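Local coordinates for processed glycerol phosphate lipoteichoic acid synthase 2 (Bacillus subtilis, PDB 2W8D), which belongs to the sulfatase family of the alkaline phosphatase clan and binds a magnesium ion, at residues T57-L60 with N61-H65; Q233-E236 with Q237-D241. All blocks are in the same frame, centred on the assembly; numbering follows the deposited sequence.

How the contacts relate
Both contacts are local, each made within successive turns of one helix, so neither closes a long loop. Following the chain, contact 1 comes first, in the short helix 58-65 after the hairpin of strands 50-51 and 54-55. Contact 2 follows much later, in the long helix 219-244 that leads to strand 251-257; the two stand in series, with no nesting or crossing. Their centres lie about 12 Å apart and their side chains meet: the rings of Phe59 and Phe239 pack edge-to-face, Phe59 CZ 3.6 Å from Phe239 CD2, and Phe59 CD2 lies 3.9 Å from Ile235 CG2. Together they join two neighbouring helices that pack on the large mixed sheet of the sulfatase domain.

Contact 1 (T57-L60 with N61-H65); sequences TPFL and NKLAH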
ATOM      1  N   THR A  57     -14.199  11.916   4.656  1.00 14.53           N
ATOM      2  CA  THR A  57     -14.117  10.939   3.546  1.00 14.48           C
ATOM      3  C   THR A  57     -15.413  10.079   3.354  1.00 14.32           C
ATOM      4  O   THR A  57     -15.386   8.852   3.543  1.00 14.42           O
ATOM      5  CB  THR A  57     -12.845  10.074   3.668  1.00 14.83           C
ATOM      6  OG1 THR A  57     -12.833   9.412   4.934  1.00 16.26           O
ATOM      7  CG2 THR A  57     -11.581  10.945   3.586  1.00 14.29           C
ATOM      8  N   PRO A  58     -16.555  10.725   2.997  1.00 13.19           N
ATOM      9  CA  PRO A  58     -17.826   9.978   2.988  1.00 13.82           C
ATOM     10  C   PRO A  58     -17.874   8.739   2.074  1.00 14.44           C
ATOM     11  O   PRO A  58     -18.556   7.758   2.413  1.00 14.33           O
ATOM     12  CB  PRO A  58     -18.877  11.027   2.511  1.00 13.47           C
ATOM     13  CG  PRO A  58     -18.081  12.077   1.759  1.00 12.15           C
ATOM     14  CD  PRO A  58     -16.763  12.134   2.619  1.00 13.18           C
ATOM     15  N   PHE A  59     -17.192   8.757   0.928  1.00 14.48           N
ATOM     16  CA  PHE A  59     -17.197   7.534   0.107  1.00 14.80           C
ATOM     17  C   PHE A  59     -16.446   6.379   0.765  1.00 14.47           C
ATOM     18  O   PHE A  59     -16.938   5.244   0.804  1.00 13.99           O
ATOM     19  CB  PHE A  59     -16.652   7.757  -1.309  1.00 15.41           C
ATOM     20  CG  PHE A  59     -16.989   6.641  -2.250  1.00 15.20           C
ATOM     21  CD1 PHE A  59     -18.319   6.450  -2.671  1.00 16.79           C
ATOM     22  CD2 PHE A  59     -15.997   5.753  -2.675  1.00 14.16           C
ATOM     23  CE1 PHE A  59     -18.671   5.417  -3.577  1.00 17.04           C
ATOM     24  CE2 PHE A  59     -16.305   4.710  -3.550  1.00 15.79           C
ATOM     25  CZ  PHE A  59     -17.666   4.541  -4.029  1.00 16.09           C
ATOM     26  N   LEU A  60     -15.267   6.692   1.291  1.00 14.61           N
ATOM     27  CA  LEU A  60     -14.397   5.692   1.904  1.00 14.94           C
ATOM     28  C   LEU A  60     -15.089   5.150   3.138  1.00 15.90           C
ATOM     29  O   LEU A  60     -15.065   3.942   3.374  1.00 17.33           O
ATOM     30  CB  LEU A  60     -13.005   6.270   2.202  1.00 13.34           C
ATOM     31  CG  LEU A  60     -12.207   6.611   0.910  1.00 14.98           C
ATOM     32  CD1 LEU A  60     -10.800   7.224   1.183  1.00 12.37           C
ATOM     33  CD2 LEU A  60     -12.062   5.450  -0.086  1.00 14.08           C
ATOM     34  N   ASN A  61     -15.735   6.035   3.900  1.00 15.95           N
ATOM     35  CA  ASN A  61     -16.596   5.625   5.026  1.00 17.16           C
ATOM     36  C   ASN A  61     -17.672   4.619   4.650  1.00 17.19           C
ATOM     37  O   ASN A  61     -17.879   3.641   5.367  1.00 17.65           O
ATOM     38  CB  ASN A  61     -17.256   6.839   5.716  1.00 16.21           C
ATOM     39  CG  ASN A  61     -16.242   7.806   6.251  1.00 17.77           C
ATOM     40  OD1 ASN A  61     -15.037   7.508   6.299  1.00 15.83           O
ATOM     41  ND2 ASN A  61     -16.705   8.984   6.629  1.00 19.24           N
ATOM     42  N   LYS A  62     -18.352   4.841   3.534  1.00 17.74           N
ATOM     43  CA  LYS A  62     -19.402   3.901   3.121  1.00 18.72           C
ATOM     44  C   LYS A  62     -18.779   2.518   2.859  1.00 17.87           C
ATOM     45  O   LYS A  62     -19.285   1.504   3.314  1.00 18.74           O
ATOM     46  CB  LYS A  62     -20.172   4.412   1.896  1.00 18.96           C
ATOM     47  CG  LYS A  62     -21.505   3.718   1.707  1.00 22.67           C
ATOM     48  CD  LYS A  62     -22.200   4.096   0.396  1.00 27.78           C
ATOM     49  CE  LYS A  62     -21.476   3.551  -0.828  1.00 30.42           C
ATOM     50  NZ  LYS A  62     -22.388   3.527  -2.014  1.00 32.98           N
ATOM     51  N   LEU A  63     -17.654   2.488   2.180  1.00 16.62           N
ATOM     52  CA  LEU A  63     -16.944   1.225   1.947  1.00 16.71           C
ATOM     53  C   LEU A  63     -16.538   0.551   3.251  1.00 17.09           C
ATOM     54  O   LEU A  63     -16.619  -0.670   3.379  1.00 16.93           O
ATOM     55  CB  LEU A  63     -15.681   1.472   1.116  1.00 15.72           C
ATOM     56  CG  LEU A  63     -15.893   2.121  -0.246  1.00 15.46           C
ATOM     57  CD1 LEU A  63     -14.575   2.262  -0.938  1.00 14.23           C
ATOM     58  CD2 LEU A  63     -16.865   1.277  -1.101  1.00 15.60           C
ATOM     59  N   ALA A  64     -16.053   1.366   4.187  1.00 17.29           N
ATOM     60  CA  ALA A  64     -15.689   0.914   5.500  1.00 18.28           C
ATOM     61  C   ALA A  64     -16.875   0.313   6.225  1.00 19.23           C
ATOM     62  O   ALA A  64     -16.690  -0.595   7.029  1.00 19.66           O
ATOM     63  CB  ALA A  64     -15.065   2.065   6.320  1.00 17.99           C
ATOM     64  N   HIS A  65     -18.092   0.782   5.921  1.00 19.90           N
ATOM     65  CA  HIS A  65     -19.260   0.321   6.652  1.00 20.66           C
ATOM     66  C   HIS A  65     -20.194  -0.613   5.905  1.00 20.28           C
ATOM     67  O   HIS A  65     -21.167  -1.098   6.488  1.00 18.72           O
ATOM     68  CB  HIS A  65     -20.017   1.503   7.275  1.00 20.98           C
ATOM     69  CG  HIS A  65     -19.251   2.146   8.381  1.00 25.24           C
ATOM     70  ND1 HIS A  65     -19.059   1.531   9.599  1.00 27.56           N
ATOM     71  CD2 HIS A  65     -18.563   3.312   8.434  1.00 27.75           C
ATOM     72  CE1 HIS A  65     -18.320   2.308  10.369  1.00 28.33           C
ATOM     73  NE2 HIS A  65     -18.010   3.397   9.686  1.00 29.22           N
TER
HETATM   74  O   HOH W   1     -14.473  10.800   7.301  1.00 11.87           O
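Thr57 opens this first turn of helix 58-65 by offering its carbonyl: Asn61 N bonds to Thr57 O at 2.9 Å, almost in line with the carbonyl (C=O...N 172°). Thr57 stands at the N-cap position, yet its side chain makes no capping bond. A water accepts from both Thr57 N and Asn61 ND2, the latter at 3.0 Å, and bridges the helix start. The Asn61 amide has further partners, with ND2 bonded to Glu55 and OD1 to the backbone N of Asp48. Pro58 O takes Lys62 N from above its carbonyl plane, at 3.1 Å. Phe59 has CG anti to its backbone N (chi1 -165°), beside the carbonyl carbon, which brings CE2 to 4.0 Å from Leu63 CD1. The same methyl also meets Leu60 CD2 at 4.1 Å, so Leu63 sits against both neighbours of the preceding turn. Leu60 O closes the turn with a 2.9 Å bond from Ala64 N. Asp232 receives the N-H groups of Phe59 and Leu60. This is the N-terminal turn of a short helix with i-to-i+4 bonds, its Leu60 and Leu63 packed on Phe293 and Met255 of the mixed sheet, as expected of the alkaline phosphatase-like alpha/beta fold.

Contact 2 (Q233-E236 with Q237-D241); sequences QSIE and QFFND
Ile235 and Phe239 form the close apolar side of this two-turn piece of helix 219-244. Their side chains run together in one direction, with Ile235 CG2 3.8 Å from Phe239 CE1. Ile235 CG1 lies anti to the carbonyl carbon (chi1 -62°), which leaves the CG2 methyl anti to the backbone N, on the Phe239 side. Phe239 CD1 also comes within 3.4 Å of Ile235 O; the same oxygen accepts from Phe239 N at 2.8 Å, a nearly linear bond (N-H...O 170°). Phe238 N donates to Ser234 O at 3.0 Å, but its ring is turned to other parts of the fold.

Glu236 and Asn240, both partly exposed, make the more open side. Their side chains touch through one approach, Glu236 CG 3.8 Å from Asn240 ND2, with carboxylate and amide planes 53° apart and no side-chain bond joining them. Their firm link is in the backbone, where Asn240 N bonds to Glu236 O at 2.9 Å. Glu236 also leans on Phe59. Gln237 N bonds to Gln233 O, while Gln233 OE1 is hydrogen-bonded to Lys172 NZ and Gln237 NE2 weakly to Lys172 O.

The helix packs against two helices and two strands: Phe238 stacks on Phe175 of helix 171-183, Ile235 rests on Val37 and Leu39 of strand 33-39, and Phe239 reaches Ile253 and Met255 of strand 251-257, with helix 58-65 alongside.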
ATOM      1  N   GLN A 233     -13.746  12.312  -3.131  1.00 15.92           N
ATOM      2  CA  GLN A 233     -14.581  12.530  -4.319  1.00 16.26           C
ATOM      3  C   GLN A 233     -14.016  11.883  -5.576  1.00 16.24           C
ATOM      4  O   GLN A 233     -14.773  11.369  -6.392  1.00 17.93           O
ATOM      5  CB  GLN A 233     -14.837  14.020  -4.527  1.00 16.00           C
ATOM      6  CG  GLN A 233     -15.600  14.643  -3.339  1.00 17.46           C
ATOM      7  CD  GLN A 233     -15.830  16.151  -3.459  1.00 19.39           C
ATOM      8  OE1 GLN A 233     -15.020  16.881  -4.038  1.00 21.09           O
ATOM      9  NE2 GLN A 233     -16.945  16.620  -2.907  1.00 21.35           N
ATOM     10  N   SER A 234     -12.696  11.906  -5.729  1.00 16.26           N
ATOM     11  CA  SER A 234     -12.005  11.301  -6.856  1.00 16.18           C
ATOM     12  C   SER A 234     -12.197   9.798  -6.879  1.00 15.55           C
ATOM     13  O   SER A 234     -12.345   9.227  -7.937  1.00 16.03           O
ATOM     14  CB  SER A 234     -10.491  11.571  -6.781  1.00 17.45           C
ATOM     15  OG  SER A 234     -10.180  12.953  -6.721  1.00 20.17           O
ATOM     16  N   ILE A 235     -12.159   9.150  -5.719  1.00 15.14           N
ATOM     17  CA  ILE A 235     -12.324   7.698  -5.652  1.00 14.24           C
ATOM     18  C   ILE A 235     -13.771   7.349  -6.010  1.00 14.36           C
ATOM     19  O   ILE A 235     -14.015   6.416  -6.788  1.00 13.44           O
ATOM     20  CB  ILE A 235     -11.973   7.112  -4.256  1.00 14.19           C
ATOM     21  CG1 ILE A 235     -10.502   7.372  -3.910  1.00 11.46           C
ATOM     22  CG2 ILE A 235     -12.359   5.608  -4.179  1.00 12.25           C
ATOM     23  CD1 ILE A 235      -9.552   7.137  -5.089  1.00 11.65           C
ATOM     24  N   GLU A 236     -14.704   8.110  -5.444  1.00 14.03           N
ATOM     25  CA  GLU A 236     -16.135   8.017  -5.803  1.00 14.70           C
ATOM     26  C   GLU A 236     -16.351   8.087  -7.315  1.00 14.61           C
ATOM     27  O   GLU A 236     -16.986   7.197  -7.895  1.00 14.69           O
ATOM     28  CB  GLU A 236     -16.973   9.105  -5.087  1.00 15.15           C
ATOM     29  CG  GLU A 236     -18.448   9.182  -5.580  1.00 16.95           C
ATOM     30  CD  GLU A 236     -19.300  10.235  -4.871  1.00 20.29           C
ATOM     31  OE1 GLU A 236     -18.769  11.221  -4.326  1.00 20.67           O
ATOM     32  OE2 GLU A 236     -20.542  10.089  -4.891  1.00 24.70           O
ATOM     33  N   GLN A 237     -15.805   9.115  -7.964  1.00 14.81           N
ATOM     34  CA  GLN A 237     -15.948   9.229  -9.432  1.00 14.76           C
ATOM     35  C   GLN A 237     -15.336   7.998 -10.119  1.00 14.57           C
ATOM     36  O   GLN A 237     -15.990   7.352 -10.919  1.00 15.92           O
ATOM     37  CB  GLN A 237     -15.352  10.544  -9.952  1.00 14.60           C
ATOM     38  CG  GLN A 237     -15.086  10.601 -11.455  1.00 14.61           C
ATOM     39  CD  GLN A 237     -13.769  11.301 -11.789  1.00 16.31           C
ATOM     40  OE1 GLN A 237     -13.531  12.416 -11.333  1.00 18.06           O
ATOM     41  NE2 GLN A 237     -12.902  10.639 -12.594  1.00 14.61           N
ATOM     42  N   PHE A 238     -14.108   7.646  -9.781  1.00 14.40           N
ATOM     43  CA  PHE A 238     -13.467   6.428 -10.311  1.00 14.31           C
ATOM     44  C   PHE A 238     -14.354   5.175 -10.199  1.00 14.80           C
ATOM     45  O   PHE A 238     -14.525   4.431 -11.182  1.00 14.47           O
ATOM     46  CB  PHE A 238     -12.128   6.206  -9.614  1.00 13.73           C
ATOM     47  CG  PHE A 238     -11.281   5.118 -10.205  1.00 15.07           C
ATOM     48  CD1 PHE A 238     -11.048   5.040 -11.596  1.00 15.09           C
ATOM     49  CD2 PHE A 238     -10.628   4.216  -9.366  1.00 15.55           C
ATOM     50  CE1 PHE A 238     -10.200   4.040 -12.141  1.00 16.55           C
ATOM     51  CE2 PHE A 238      -9.755   3.208  -9.901  1.00 18.03           C
ATOM     52  CZ  PHE A 238      -9.542   3.126 -11.302  1.00 15.92           C
ATOM     53  N   PHE A 239     -14.916   4.944  -9.014  1.00 15.69           N
ATOM     54  CA  PHE A 239     -15.865   3.847  -8.799  1.00 16.88           C
ATOM     55  C   PHE A 239     -17.116   3.966  -9.665  1.00 17.83           C
ATOM     56  O   PHE A 239     -17.531   2.978 -10.257  1.00 18.89           O
ATOM     57  CB  PHE A 239     -16.280   3.766  -7.322  1.00 17.34           C
ATOM     58  CG  PHE A 239     -15.410   2.868  -6.478  1.00 15.99           C
ATOM     59  CD1 PHE A 239     -14.044   3.017  -6.453  1.00 17.63           C
ATOM     60  CD2 PHE A 239     -15.979   1.880  -5.703  1.00 14.83           C
ATOM     61  CE1 PHE A 239     -13.262   2.199  -5.658  1.00 18.75           C
ATOM     62  CE2 PHE A 239     -15.189   1.060  -4.911  1.00 16.24           C
ATOM     63  CZ  PHE A 239     -13.866   1.222  -4.872  1.00 16.19           C
ATOM     64  N   ASN A 240     -17.731   5.147  -9.748  1.00 18.74           N
ATOM     65  CA  ASN A 240     -18.899   5.315 -10.632  1.00 19.79           C
ATOM     66  C   ASN A 240     -18.547   4.903 -12.056  1.00 19.44           C
ATOM     67  O   ASN A 240     -19.261   4.131 -12.672  1.00 19.72           O
ATOM     68  CB  ASN A 240     -19.435   6.753 -10.638  1.00 20.22           C
ATOM     69  CG  ASN A 240     -20.086   7.155  -9.324  1.00 23.94           C
ATOM     70  OD1 ASN A 240     -20.752   6.356  -8.645  1.00 26.25           O
ATOM     71  ND2 ASN A 240     -19.905   8.417  -8.958  1.00 28.23           N
ATOM     72  N   ASP A 241     -17.423   5.402 -12.559  1.00 19.98           N
ATOM     73  CA  ASP A 241     -16.957   5.059 -13.917  1.00 19.74           C
ATOM     74  C   ASP A 241     -16.581   3.584 -14.084  1.00 19.42           C
ATOM     75  O   ASP A 241     -16.841   3.006 -15.124  1.00 19.74           O
ATOM     76  CB  ASP A 241     -15.824   5.982 -14.373  1.00 19.98           C
ATOM     77  CG  ASP A 241     -16.290   7.416 -14.640  1.00 20.01           C
ATOM     78  OD1 ASP A 241     -17.507   7.660 -14.740  1.00 21.57           O
ATOM     79  OD2 ASP A 241     -15.431   8.318 -14.749  1.00 21.36           O
TER